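Local coordinates for protein HTH-type transcriptional repressor Rv2887 (Mycobacterium tuberculosis, PDB 5HSM) that represses transcription of the methyltransferase gene htm and several other genes by binding promoter DNA as a homodimer, and binds salicylate and para-aminosalicylic acid, at residues P43-A48 / R132-R137; L56-C61 / N88-K93; S50-T55 / K125-V130; G98-P103 / L112-T117. All coordinates share one frame; numbering follows the deposited sequence.

The four contacts are spread through the fold, from the dimer region to the wing of the winged helix-turn-helix. Contacts 1 and 3 both use helix 118-139, and their centres are 10 Å apart. Contacts 2 and 4 lie in the DNA-binding part, their centres 11 Å apart, and touch through Leu91 and Ala114. Contact 2 meets contact 3 where Phe59 packs on Ala127. Contacts 1 and 4 lie on opposite sides of the chain's centre, with centres 26 Å apart. Salicylate is bound by Arg63 and Asp135. Asp135 belongs to contact 1. The side chains of Cys61 in contact 2 and Ala127 in contact 3 are each about 7 Å from that of Arg63.

Contact 1 (P43-A48 / R132-R137); sequences PEVSAA and RAADAR
Glu44 reaches across to Arg137, and Ala134 packs against the Glu44 chain. The two helices run roughly antiparallel, with segment axes 8.9 Å apart at their closest. Glu44 has the most surface buried here. Its CG is anti to the backbone N, and the chain then bends at chi2 (87°). This lays CG against Ala134, 3.8 Å from Ala134 CB, and turns the carboxylate to Arg137. Only one oxygen makes the salt bridge. Arg137 NE donates to Glu44 OE2 at 2.8 Å, with an N-H...O angle of 161°. NE meets OE2 nearly in line with its C-O bond, and OE2 lies close to the guanidinium plane. The planes of the two groups are 44° apart and a single N-H is used, not a two-pronged pair.

Arg137 bends at chi3 and folds back over its own helix. One guanidinium face lies over Ala133 O and Ala134 CA. At the edge, Arg137 NH2 is 3.6 Å from Ala48 CB. The same nitrogen donates to water 1 at 2.8 Å, and this water donates to Glu44 O at 2.7 Å. Glu44 is thus tied to Arg137 by its carboxylate and by its carbonyl. Ala134 CB also packs on Val45 CG2, at 4.1 Å, in the buried part of the contact.

Asp135, a salicylate-binding residue, points away from segment 43-48 of its own chain. Its carboxylate accepts hydrogen bonds from Leu30 N and Gly31 N of the second subunit. Further contacts between helices 29-49 and 118-139 are Glu44 on Val138, Val45 on Val131 and Ala48 on Val130.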
loop_
_atom_site.group_PDB
_atom_site.type_symbol
_atom_site.label_atom_id
_atom_site.label_comp_id
_atom_site.label_asym_id
_atom_site.label_seq_id
_atom_site.Cartn_x
_atom_site.Cartn_y
_atom_site.Cartn_z
ATOM N N PRO A 43 -9.197 -2.642 7.550
ATOM C CA PRO A 43 -10.604 -2.661 7.979
ATOM C C PRO A 43 -10.809 -2.217 9.415
ATOM O O PRO A 43 -11.862 -1.664 9.709
ATOM C CB PRO A 43 -11.004 -4.134 7.839
ATOM C CG PRO A 43 -10.036 -4.717 6.906
ATOM C CD PRO A 43 -8.765 -3.967 7.060
ATOM N N GLU A 44 -9.858 -2.486 10.304
ATOM C CA GLU A 44 -10.000 -2.045 11.695
ATOM C C GLU A 44 -10.069 -0.514 11.755
ATOM O O GLU A 44 -10.918 0.072 12.454
ATOM C CB GLU A 44 -8.842 -2.571 12.555
ATOM C CG GLU A 44 -8.972 -2.277 14.058
ATOM C CD GLU A 44 -9.762 -3.330 14.812
ATOM O OE1 GLU A 44 -10.021 -4.415 14.244
ATOM O OE2 GLU A 44 -10.135 -3.068 15.977
ATOM N N VAL A 45 -9.170 0.133 11.017
ATOM C CA VAL A 45 -9.130 1.593 10.955
ATOM C C VAL A 45 -10.376 2.175 10.277
ATOM O O VAL A 45 -11.002 3.106 10.790
ATOM C CB VAL A 45 -7.850 2.070 10.232
ATOM C CG1 VAL A 45 -7.896 3.563 9.994
ATOM C CG2 VAL A 45 -6.639 1.728 11.091
ATOM N N SER A 46 -10.748 1.607 9.140
ATOM C CA SER A 46 -11.976 1.996 8.461
ATOM C C SER A 46 -13.219 1.883 9.370
ATOM O O SER A 46 -14.068 2.785 9.405
ATOM C CB SER A 46 -12.146 1.137 7.208
ATOM O OG SER A 46 -13.301 1.507 6.499
ATOM N N ALA A 47 -13.329 0.771 10.094
ATOM C CA ALA A 47 -14.465 0.550 10.983
ATOM C C ALA A 47 -14.466 1.555 12.127
ATOM O O ALA A 47 -15.532 1.988 12.574
ATOM C CB ALA A 47 -14.458 -0.863 11.533
ATOM N N ALA A 48 -13.276 1.916 12.603
ATOM C CA ALA A 48 -13.161 2.916 13.666
ATOM C C ALA A 48 -13.557 4.313 13.186
ATOM O O ALA A 48 -14.116 5.121 13.945
ATOM C CB ALA A 48 -11.745 2.936 14.215
ATOM N N ARG A 132 -5.443 5.743 16.421
ATOM C CA ARG A 132 -4.437 5.231 17.360
ATOM C C ARG A 132 -5.012 4.096 18.215
ATOM O O ARG A 132 -4.320 3.098 18.512
ATOM C CB ARG A 132 -3.910 6.350 18.260
ATOM C CG ARG A 132 -3.262 7.489 17.478
ATOM C CD ARG A 132 -2.465 8.429 18.391
ATOM N NE ARG A 132 -1.166 7.852 18.730
ATOM C CZ ARG A 132 -0.103 7.879 17.925
ATOM N NH1 ARG A 132 -0.181 8.453 16.732
ATOM N NH2 ARG A 132 1.039 7.326 18.308
ATOM N N ALA A 133 -6.286 4.244 18.595
ATOM C CA ALA A 133 -6.935 3.199 19.376
ATOM C C ALA A 133 -7.088 1.915 18.543
ATOM O O ALA A 133 -6.872 0.810 19.060
ATOM C CB ALA A 133 -8.295 3.669 19.893
ATOM N N ALA A 134 -7.457 2.054 17.270
ATOM C CA ALA A 134 -7.554 0.873 16.370
ATOM C C ALA A 134 -6.234 0.122 16.285
ATOM O O ALA A 134 -6.176 -1.129 16.331
ATOM C CB ALA A 134 -7.987 1.299 14.979
ATOM N N ASP A 135 -5.162 0.898 16.146
ATOM C CA ASP A 135 -3.815 0.336 16.093
ATOM C C ASP A 135 -3.525 -0.504 17.329
ATOM O O ASP A 135 -3.038 -1.654 17.239
ATOM C CB ASP A 135 -2.792 1.462 15.977
ATOM C CG ASP A 135 -1.400 0.960 15.595
ATOM O OD1 ASP A 135 -1.158 0.790 14.390
ATOM O OD2 ASP A 135 -0.547 0.766 16.494
ATOM N N ALA A 136 -3.829 0.072 18.491
ATOM C CA ALA A 136 -3.617 -0.641 19.747
ATOM C C ALA A 136 -4.460 -1.913 19.839
ATOM O O ALA A 136 -4.016 -2.923 20.395
ATOM C CB ALA A 136 -3.923 0.278 20.943
ATOM N N ARG A 137 -5.686 -1.860 19.324
ATOM C CA ARG A 137 -6.552 -3.037 19.356
ATOM C C ARG A 137 -5.962 -4.187 18.556
ATOM O O ARG A 137 -6.065 -5.352 18.963
ATOM C CB ARG A 137 -7.948 -2.714 18.824
ATOM C CG ARG A 137 -8.812 -1.952 19.822
ATOM C CD ARG A 137 -10.266 -1.988 19.416
ATOM N NE ARG A 137 -10.540 -1.302 18.150
ATOM C CZ ARG A 137 -10.719 0.010 18.039
ATOM N NH1 ARG A 137 -10.609 0.801 19.105
ATOM N NH2 ARG A 137 -11.004 0.538 16.860
HETATM O O HOH W 1 -12.050 -0.881 14.674
#

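Contact 2 (L56-C61 / N88-K93); sequences LPEFVC and NTVLRK
The helical segments 56-61 and 88-93 cross almost at a right angle, 84°, with axes 9.4 Å apart. The backbones come nearest at Glu58 and Val90, with CA atoms 5.5 Å apart. Val90 has the most surface buried. Its CG1, anti to the backbone N, enters between Glu58 and Cys61 and lies 3.6 Å from Cys61 CB. Its other branch, CG2, packs on Pro57 CB at 3.9 Å. One valine therefore touches Pro57, Glu58 and Cys61, along one side of helix 56-67.

Cys61 SG is also anti to its backbone N (177°). It points across to Leu91 and meets CD2 at 3.4 Å. At the other end, Glu58 and Lys93 cross at about a right angle. Glu58 OE2 rests against the aliphatic chain of Lys93, 3.3 Å from CD. Lys93 NZ turns away and stays 5.7 Å from Glu58 OE2. The other carboxylate oxygen, OE1, accepts a hydrogen bond from Thr55 N.

Leu91 also packs on Leu76 of helix 73-79. The contact belongs to the winged helix-turn-helix domain. Helix 84-96 has the place of the recognition helix of MarR proteins, here seated across helix 56-67.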
loop_
_atom_site.group_PDB
_atom_site.type_symbol
_atom_site.label_atom_id
_atom_site.label_comp_id
_atom_site.label_asym_id
_atom_site.label_seq_id
_atom_site.Cartn_x
_atom_site.Cartn_y
_atom_site.Cartn_z
ATOM N N LEU A 56 -11.388 6.048 5.033
ATOM C CA LEU A 56 -9.944 6.148 5.202
ATOM C C LEU A 56 -9.306 7.258 4.329
ATOM O O LEU A 56 -8.513 8.058 4.834
ATOM C CB LEU A 56 -9.307 4.780 4.930
ATOM C CG LEU A 56 -7.878 4.572 5.418
ATOM C CD1 LEU A 56 -7.776 5.063 6.828
ATOM C CD2 LEU A 56 -7.527 3.098 5.363
ATOM N N PRO A 57 -9.647 7.332 3.024
ATOM C CA PRO A 57 -9.049 8.421 2.234
ATOM C C PRO A 57 -9.449 9.831 2.707
ATOM O O PRO A 57 -8.639 10.776 2.664
ATOM C CB PRO A 57 -9.585 8.157 0.824
ATOM C CG PRO A 57 -9.899 6.697 0.807
ATOM C CD PRO A 57 -10.413 6.400 2.169
ATOM N N GLU A 58 -10.690 9.975 3.162
ATOM C CA GLU A 58 -11.136 11.237 3.745
ATOM C C GLU A 58 -10.318 11.596 4.970
ATOM O O GLU A 58 -9.897 12.749 5.131
ATOM C CB GLU A 58 -12.632 11.168 4.105
ATOM C CG GLU A 58 -13.515 11.239 2.875
ATOM C CD GLU A 58 -14.956 10.811 3.133
ATOM O OE1 GLU A 58 -15.311 10.525 4.298
ATOM O OE2 GLU A 58 -15.728 10.758 2.150
ATOM N N PHE A 59 -10.085 10.614 5.839
ATOM C CA PHE A 59 -9.244 10.858 7.001
ATOM C C PHE A 59 -7.818 11.262 6.608
ATOM O O PHE A 59 -7.255 12.193 7.174
ATOM C CB PHE A 59 -9.179 9.639 7.908
ATOM C CG PHE A 59 -8.156 9.778 8.983
ATOM C CD1 PHE A 59 -8.296 10.756 9.961
ATOM C CD2 PHE A 59 -7.034 8.973 8.999
ATOM C CE1 PHE A 59 -7.332 10.909 10.948
ATOM C CE2 PHE A 59 -6.068 9.115 9.978
ATOM C CZ PHE A 59 -6.220 10.081 10.960
ATOM N N VAL A 60 -7.234 10.559 5.647
ATOM C CA VAL A 60 -5.879 10.893 5.191
ATOM C C VAL A 60 -5.803 12.353 4.697
ATOM O O VAL A 60 -4.896 13.118 5.088
ATOM C CB VAL A 60 -5.424 9.912 4.099
ATOM C CG1 VAL A 60 -4.125 10.370 3.456
ATOM C CG2 VAL A 60 -5.243 8.507 4.705
ATOM N N CYS A 61 -6.772 12.752 3.874
ATOM C CA CYS A 61 -6.860 14.139 3.408
ATOM C C CYS A 61 -6.993 15.137 4.566
ATOM O O CYS A 61 -6.248 16.118 4.656
ATOM C CB CYS A 61 -8.044 14.303 2.451
ATOM S SG CYS A 61 -8.319 15.993 1.860
ATOM N N ASN A 88 -10.108 15.242 -5.442
ATOM C CA ASN A 88 -11.194 16.204 -5.601
ATOM C C ASN A 88 -12.484 15.659 -5.013
ATOM O O ASN A 88 -13.214 16.379 -4.331
ATOM C CB ASN A 88 -11.413 16.561 -7.073
ATOM C CG ASN A 88 -10.316 17.449 -7.629
ATOM O OD1 ASN A 88 -9.660 18.181 -6.893
ATOM N ND2 ASN A 88 -10.122 17.399 -8.944
ATOM N N THR A 89 -12.762 14.384 -5.282
ATOM C CA THR A 89 -13.935 13.733 -4.705
ATOM C C THR A 89 -13.892 13.712 -3.172
ATOM O O THR A 89 -14.877 14.045 -2.504
ATOM C CB THR A 89 -14.077 12.298 -5.223
ATOM O OG1 THR A 89 -14.282 12.330 -6.642
ATOM C CG2 THR A 89 -15.253 11.594 -4.552
ATOM N N VAL A 90 -12.746 13.317 -2.625
ATOM C CA VAL A 90 -12.565 13.281 -1.181
ATOM C C VAL A 90 -12.810 14.660 -0.572
ATOM O O VAL A 90 -13.520 14.809 0.433
ATOM C CB VAL A 90 -11.144 12.781 -0.815
ATOM C CG1 VAL A 90 -10.842 13.065 0.634
ATOM C CG2 VAL A 90 -11.018 11.288 -1.106
ATOM N N LEU A 91 -12.226 15.675 -1.200
ATOM C CA LEU A 91 -12.389 17.046 -0.769
ATOM C C LEU A 91 -13.843 17.511 -0.841
ATOM O O LEU A 91 -14.304 18.234 0.030
ATOM C CB LEU A 91 -11.508 17.965 -1.614
ATOM C CG LEU A 91 -10.027 17.954 -1.243
ATOM C CD1 LEU A 91 -9.246 18.742 -2.274
ATOM C CD2 LEU A 91 -9.841 18.558 0.144
ATOM N N ARG A 92 -14.557 17.108 -1.883
ATOM C CA ARG A 92 -15.970 17.461 -2.009
ATOM C C ARG A 92 -16.766 16.851 -0.862
ATOM O O ARG A 92 -17.560 17.535 -0.212
ATOM C CB ARG A 92 -16.534 17.002 -3.358
ATOM C CG ARG A 92 -18.016 17.300 -3.553
ATOM C CD ARG A 92 -18.310 18.790 -3.411
ATOM N NE ARG A 92 -19.722 19.102 -3.627
ATOM C CZ ARG A 92 -20.297 20.247 -3.272
ATOM N NH1 ARG A 92 -19.583 21.197 -2.678
ATOM N NH2 ARG A 92 -21.587 20.442 -3.510
ATOM N N LYS A 93 -16.549 15.564 -0.598
ATOM C CA LYS A 93 -17.266 14.925 0.503
ATOM C C LYS A 93 -16.931 15.568 1.855
ATOM O O LYS A 93 -17.809 15.701 2.714
ATOM C CB LYS A 93 -16.977 13.427 0.535
ATOM C CG LYS A 93 -17.716 12.662 -0.549
ATOM C CD LYS A 93 -17.132 11.279 -0.767
ATOM C CE LYS A 93 -17.670 10.661 -2.052
ATOM N NZ LYS A 93 -18.924 11.324 -2.512
#

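Contact 3 (S50-T55 / K125-V130); sequences SPLGLT and KRAEAV
Leu52 and Leu54 bring the apolar part of this contact to helix 118-139. Leu52 has the most surface buried, and one methyl, CD2, does the touching. Leu52 CD2 lies over the backbone at Ala127, 3.6 Å from Ala127 CA. Leu52 CD2 is also 4.1 Å from Val130 CG1. In Leu54 the first torsion (chi1 -68°) carries the branch toward helix 118-139, where Leu54 CD1 meets Ala127 CB at 3.8 Å. The small Ala127 thus receives both leucines. Ala127 also packs on Phe59 of helix 56-67, and Val130 on Ala48 of helix 29-49.

In MarR proteins a long helix, here 118-139, runs from the DNA-binding domain to the dimer region. Segment 50-55 is the link between helices 29-49 and 56-67, and these two leucines fasten it to that long helix.

The polar bonds lie within the link or beyond it; none crosses the contact. Ser50 to Leu52 form a short 3-10 turn, and Gly53 N donates to Ser50 O at 2.8 Å. Gly53 then has a positive phi (75°), where the chain leaves the turn. Thr55 is the N-cap of helix 56-67, and with Glu58 it makes a capping box.

On the far side of the helix, Glu128 points away from the link. Its OE2 forms a salt bridge with NE of Arg63, a salicylate-binding residue, and its OE1 forms another with Arg132 NH1.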
loop_
_atom_site.group_PDB
_atom_site.type_symbol
_atom_site.label_atom_id
_atom_site.label_comp_id
_atom_site.label_asym_id
_atom_site.label_seq_id
_atom_site.Cartn_x
_atom_site.Cartn_y
_atom_site.Cartn_z
ATOM N N SER A 50 -15.687 4.937 10.626
ATOM C CA SER A 50 -17.060 4.998 10.122
ATOM C C SER A 50 -18.046 5.788 11.006
ATOM O O SER A 50 -18.777 6.621 10.486
ATOM C CB SER A 50 -17.595 3.586 9.885
ATOM O OG SER A 50 -18.859 3.657 9.249
ATOM N N PRO A 51 -18.059 5.565 12.335
ATOM C CA PRO A 51 -19.026 6.331 13.144
ATOM C C PRO A 51 -18.796 7.838 13.122
ATOM O O PRO A 51 -19.692 8.598 13.486
ATOM C CB PRO A 51 -18.801 5.798 14.559
ATOM C CG PRO A 51 -18.203 4.432 14.349
ATOM C CD PRO A 51 -17.320 4.590 13.159
ATOM N N LEU A 52 -17.601 8.254 12.709
ATOM C CA LEU A 52 -17.268 9.662 12.605
ATOM C C LEU A 52 -17.620 10.212 11.230
ATOM O O LEU A 52 -17.341 11.376 10.930
ATOM C CB LEU A 52 -15.777 9.875 12.872
ATOM C CG LEU A 52 -15.241 9.982 14.300
ATOM C CD1 LEU A 52 -15.669 8.827 15.171
ATOM C CD2 LEU A 52 -13.724 10.049 14.230
ATOM N N GLY A 53 -18.190 9.364 10.384
ATOM C CA GLY A 53 -18.596 9.768 9.047
ATOM C C GLY A 53 -17.420 9.927 8.093
ATOM O O GLY A 53 -17.490 10.680 7.124
ATOM N N LEU A 54 -16.334 9.213 8.366
ATOM C CA LEU A 54 -15.127 9.309 7.548
ATOM C C LEU A 54 -14.747 7.985 6.925
ATOM O O LEU A 54 -14.809 6.948 7.586
ATOM C CB LEU A 54 -13.948 9.802 8.390
ATOM C CG LEU A 54 -13.964 11.231 8.914
ATOM C CD1 LEU A 54 -12.848 11.418 9.893
ATOM C CD2 LEU A 54 -13.779 12.152 7.740
ATOM N N THR A 55 -14.349 8.029 5.657
ATOM C CA THR A 55 -13.635 6.927 5.039
ATOM C C THR A 55 -12.153 7.091 5.298
ATOM O O THR A 55 -11.696 8.152 5.720
ATOM C CB THR A 55 -13.867 6.872 3.527
ATOM O OG1 THR A 55 -13.273 8.028 2.923
ATOM C CG2 THR A 55 -15.360 6.848 3.223
ATOM N N LYS A 125 -8.663 15.834 14.920
ATOM C CA LYS A 125 -8.042 15.336 16.145
ATOM C C LYS A 125 -8.797 14.131 16.729
ATOM O O LYS A 125 -8.159 13.144 17.137
ATOM C CB LYS A 125 -7.881 16.463 17.175
ATOM C CG LYS A 125 -6.654 17.340 16.860
ATOM C CD LYS A 125 -5.673 16.579 15.922
ATOM C CE LYS A 125 -4.190 16.965 16.044
ATOM N NZ LYS A 125 -3.443 16.240 17.115
ATOM N N ARG A 126 -10.132 14.176 16.733
ATOM C CA ARG A 126 -10.899 13.028 17.212
ATOM C C ARG A 126 -10.585 11.764 16.395
ATOM O O ARG A 126 -10.435 10.659 16.943
ATOM C CB ARG A 126 -12.401 13.318 17.162
ATOM C CG ARG A 126 -13.117 13.055 18.479
ATOM C CD ARG A 126 -13.318 14.336 19.288
ATOM N NE ARG A 126 -14.315 15.230 18.693
ATOM C CZ ARG A 126 -14.675 16.409 19.202
ATOM N NH1 ARG A 126 -14.126 16.855 20.326
ATOM N NH2 ARG A 126 -15.589 17.146 18.586
ATOM N N ALA A 127 -10.474 11.944 15.083
ATOM C CA ALA A 127 -10.218 10.833 14.170
ATOM C C ALA A 127 -8.826 10.250 14.390
ATOM O O ALA A 127 -8.636 9.021 14.380
ATOM C CB ALA A 127 -10.398 11.284 12.734
ATOM N N GLU A 128 -7.833 11.117 14.579
ATOM C CA GLU A 128 -6.495 10.603 14.847
ATOM C C GLU A 128 -6.542 9.744 16.110
ATOM O O GLU A 128 -5.946 8.660 16.160
ATOM C CB GLU A 128 -5.469 11.742 14.991
ATOM C CG GLU A 128 -4.096 11.283 15.477
ATOM C CD GLU A 128 -3.324 10.411 14.481
ATOM O OE1 GLU A 128 -2.264 9.885 14.885
ATOM O OE2 GLU A 128 -3.749 10.249 13.310
ATOM N N ALA A 129 -7.278 10.214 17.113
ATOM C CA ALA A 129 -7.414 9.432 18.338
ATOM C C ALA A 129 -8.035 8.041 18.105
ATOM O O ALA A 129 -7.511 7.024 18.606
ATOM C CB ALA A 129 -8.238 10.213 19.366
ATOM N N VAL A 130 -9.136 7.971 17.355
ATOM C CA VAL A 130 -9.738 6.642 17.143
ATOM C C VAL A 130 -8.829 5.731 16.294
ATOM O O VAL A 130 -8.839 4.513 16.462
ATOM C CB VAL A 130 -11.156 6.706 16.499
ATOM C CG1 VAL A 130 -12.027 7.770 17.197
ATOM C CG2 VAL A 130 -11.083 6.930 15.005
#

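Contact 4 (G98-P103 / L112-T117); sequences GAVARP and LPATLT
Val100 and Leu116 face each other as a non-hydrogen-bonded antiparallel pair at the base of the wing, the hairpin of the winged helix-turn-helix. Their CA atoms are 4.5 Å apart. A backbone bond flanks the pair on each side. Ala101 N donates to Thr115 O at 2.8 Å, and Thr117 N donates to Ala99 O at 3.1 Å. The second bond is less regular, because its donor lies 45° out of the carbonyl plane. Val100 CG2 packs on Leu116 CD2 at 3.9 Å. Leu116 also rests on Leu62 and Leu65 of helix 56-67.

Thr117 has the most surface buried. Its CB is 3.6 Å from Gly98 O. There the side chain divides. CG2 lies 3.7 Å from Ala101 N and as near to Gly98 O. OG1 sits between the backbone N and the carbonyl carbon (chi1 59°), which turns it to Gly98. Gly98 ends helix 84-96 in a Schellman motif. Thr117 in turn is the N-cap of helix 118-139, and its OG1 accepts from Gly120 N. The hydroxyl thus joins the end of one helix to the start of the next. Its own proton goes to Gly98 O, 2.6 Å from Thr117 OG1, with the donor tilted 19° from the carbonyl plane.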
loop_
_atom_site.group_PDB
_atom_site.type_symbol
_atom_site.label_atom_id
_atom_site.label_comp_id
_atom_site.label_asym_id
_atom_site.label_seq_id
_atom_site.Cartn_x
_atom_site.Cartn_y
_atom_site.Cartn_z
ATOM N N GLY A 98 -18.854 19.748 6.157
ATOM C CA GLY A 98 -18.506 20.985 6.843
ATOM C C GLY A 98 -17.148 20.950 7.522
ATOM O O GLY A 98 -16.844 21.779 8.392
ATOM N N ALA A 99 -16.318 19.997 7.106
ATOM C CA ALA A 99 -14.991 19.810 7.690
ATOM C C ALA A 99 -13.921 20.572 6.910
ATOM O O ALA A 99 -12.921 21.023 7.477
ATOM C CB ALA A 99 -14.652 18.328 7.740
ATOM N N VAL A 100 -14.131 20.687 5.605
ATOM C CA VAL A 100 -13.237 21.433 4.734
ATOM C C VAL A 100 -13.958 22.677 4.238
ATOM O O VAL A 100 -15.113 22.596 3.807
ATOM C CB VAL A 100 -12.756 20.558 3.551
ATOM C CG1 VAL A 100 -12.214 21.410 2.411
ATOM C CG2 VAL A 100 -11.697 19.566 4.030
ATOM N N ALA A 101 -13.290 23.829 4.307
ATOM C CA ALA A 101 -13.941 25.101 3.989
ATOM C C ALA A 101 -14.269 25.215 2.499
ATOM O O ALA A 101 -13.611 24.597 1.665
ATOM C CB ALA A 101 -13.064 26.273 4.440
ATOM N N ARG A 102 -15.294 25.999 2.172
ATOM C CA ARG A 102 -15.742 26.145 0.788
ATOM C C ARG A 102 -14.698 26.887 -0.049
ATOM O O ARG A 102 -14.251 27.960 0.318
ATOM C CB ARG A 102 -17.095 26.855 0.745
ATOM C CG ARG A 102 -18.210 26.042 1.360
ATOM C CD ARG A 102 -18.467 24.811 0.513
ATOM N NE ARG A 102 -19.546 24.011 1.070
ATOM C CZ ARG A 102 -20.832 24.232 0.826
ATOM N NH1 ARG A 102 -21.199 25.225 0.023
ATOM N NH2 ARG A 102 -21.750 23.457 1.384
ATOM N N PRO A 103 -14.289 26.294 -1.172
ATOM C CA PRO A 103 -13.146 26.731 -1.986
ATOM C C PRO A 103 -13.287 28.125 -2.584
ATOM O O PRO A 103 -12.794 29.074 -1.980
ATOM C CB PRO A 103 -13.105 25.691 -3.098
ATOM C CG PRO A 103 -14.489 25.159 -3.156
ATOM C CD PRO A 103 -14.959 25.122 -1.754
ATOM N N LEU A 112 -7.711 23.632 -6.439
ATOM C CA LEU A 112 -7.773 24.796 -5.560
ATOM C C LEU A 112 -7.099 24.525 -4.217
ATOM O O LEU A 112 -6.970 23.371 -3.812
ATOM C CB LEU A 112 -9.233 25.189 -5.331
ATOM C CG LEU A 112 -10.104 25.209 -6.582
ATOM C CD1 LEU A 112 -11.567 25.177 -6.194
ATOM C CD2 LEU A 112 -9.792 26.434 -7.440
ATOM N N PRO A 113 -6.669 25.591 -3.519
ATOM C CA PRO A 113 -6.191 25.441 -2.141
ATOM C C PRO A 113 -7.330 25.009 -1.224
ATOM O O PRO A 113 -8.476 25.356 -1.504
ATOM C CB PRO A 113 -5.707 26.850 -1.775
ATOM C CG PRO A 113 -5.560 27.565 -3.051
ATOM C CD PRO A 113 -6.538 26.974 -4.001
ATOM N N ALA A 114 -7.029 24.276 -0.158
ATOM C CA ALA A 114 -8.064 23.840 0.776
ATOM C C ALA A 114 -7.628 24.036 2.221
ATOM O O ALA A 114 -6.439 23.971 2.551
ATOM C CB ALA A 114 -8.433 22.387 0.532
ATOM N N THR A 115 -8.606 24.280 3.079
ATOM C CA THR A 115 -8.358 24.473 4.497
ATOM C C THR A 115 -9.429 23.791 5.319
ATOM O O THR A 115 -10.531 23.530 4.831
ATOM C CB THR A 115 -8.336 25.965 4.886
ATOM O OG1 THR A 115 -9.561 26.587 4.473
ATOM C CG2 THR A 115 -7.170 26.674 4.238
ATOM N N LEU A 116 -9.106 23.524 6.575
ATOM C CA LEU A 116 -10.087 22.977 7.495
ATOM C C LEU A 116 -10.859 24.092 8.191
ATOM O O LEU A 116 -10.320 25.178 8.452
ATOM C CB LEU A 116 -9.409 22.106 8.542
ATOM C CG LEU A 116 -8.529 20.963 8.046
ATOM C CD1 LEU A 116 -8.169 20.108 9.242
ATOM C CD2 LEU A 116 -9.283 20.150 6.994
ATOM N N THR A 117 -12.115 23.793 8.508
ATOM C CA THR A 117 -12.956 24.634 9.358
ATOM C C THR A 117 -12.671 24.290 10.812
ATOM O O THR A 117 -11.923 23.347 11.087
ATOM C CB THR A 117 -14.439 24.385 9.075
ATOM O OG1 THR A 117 -14.725 23.001 9.326
ATOM C CG2 THR A 117 -14.766 24.694 7.625
#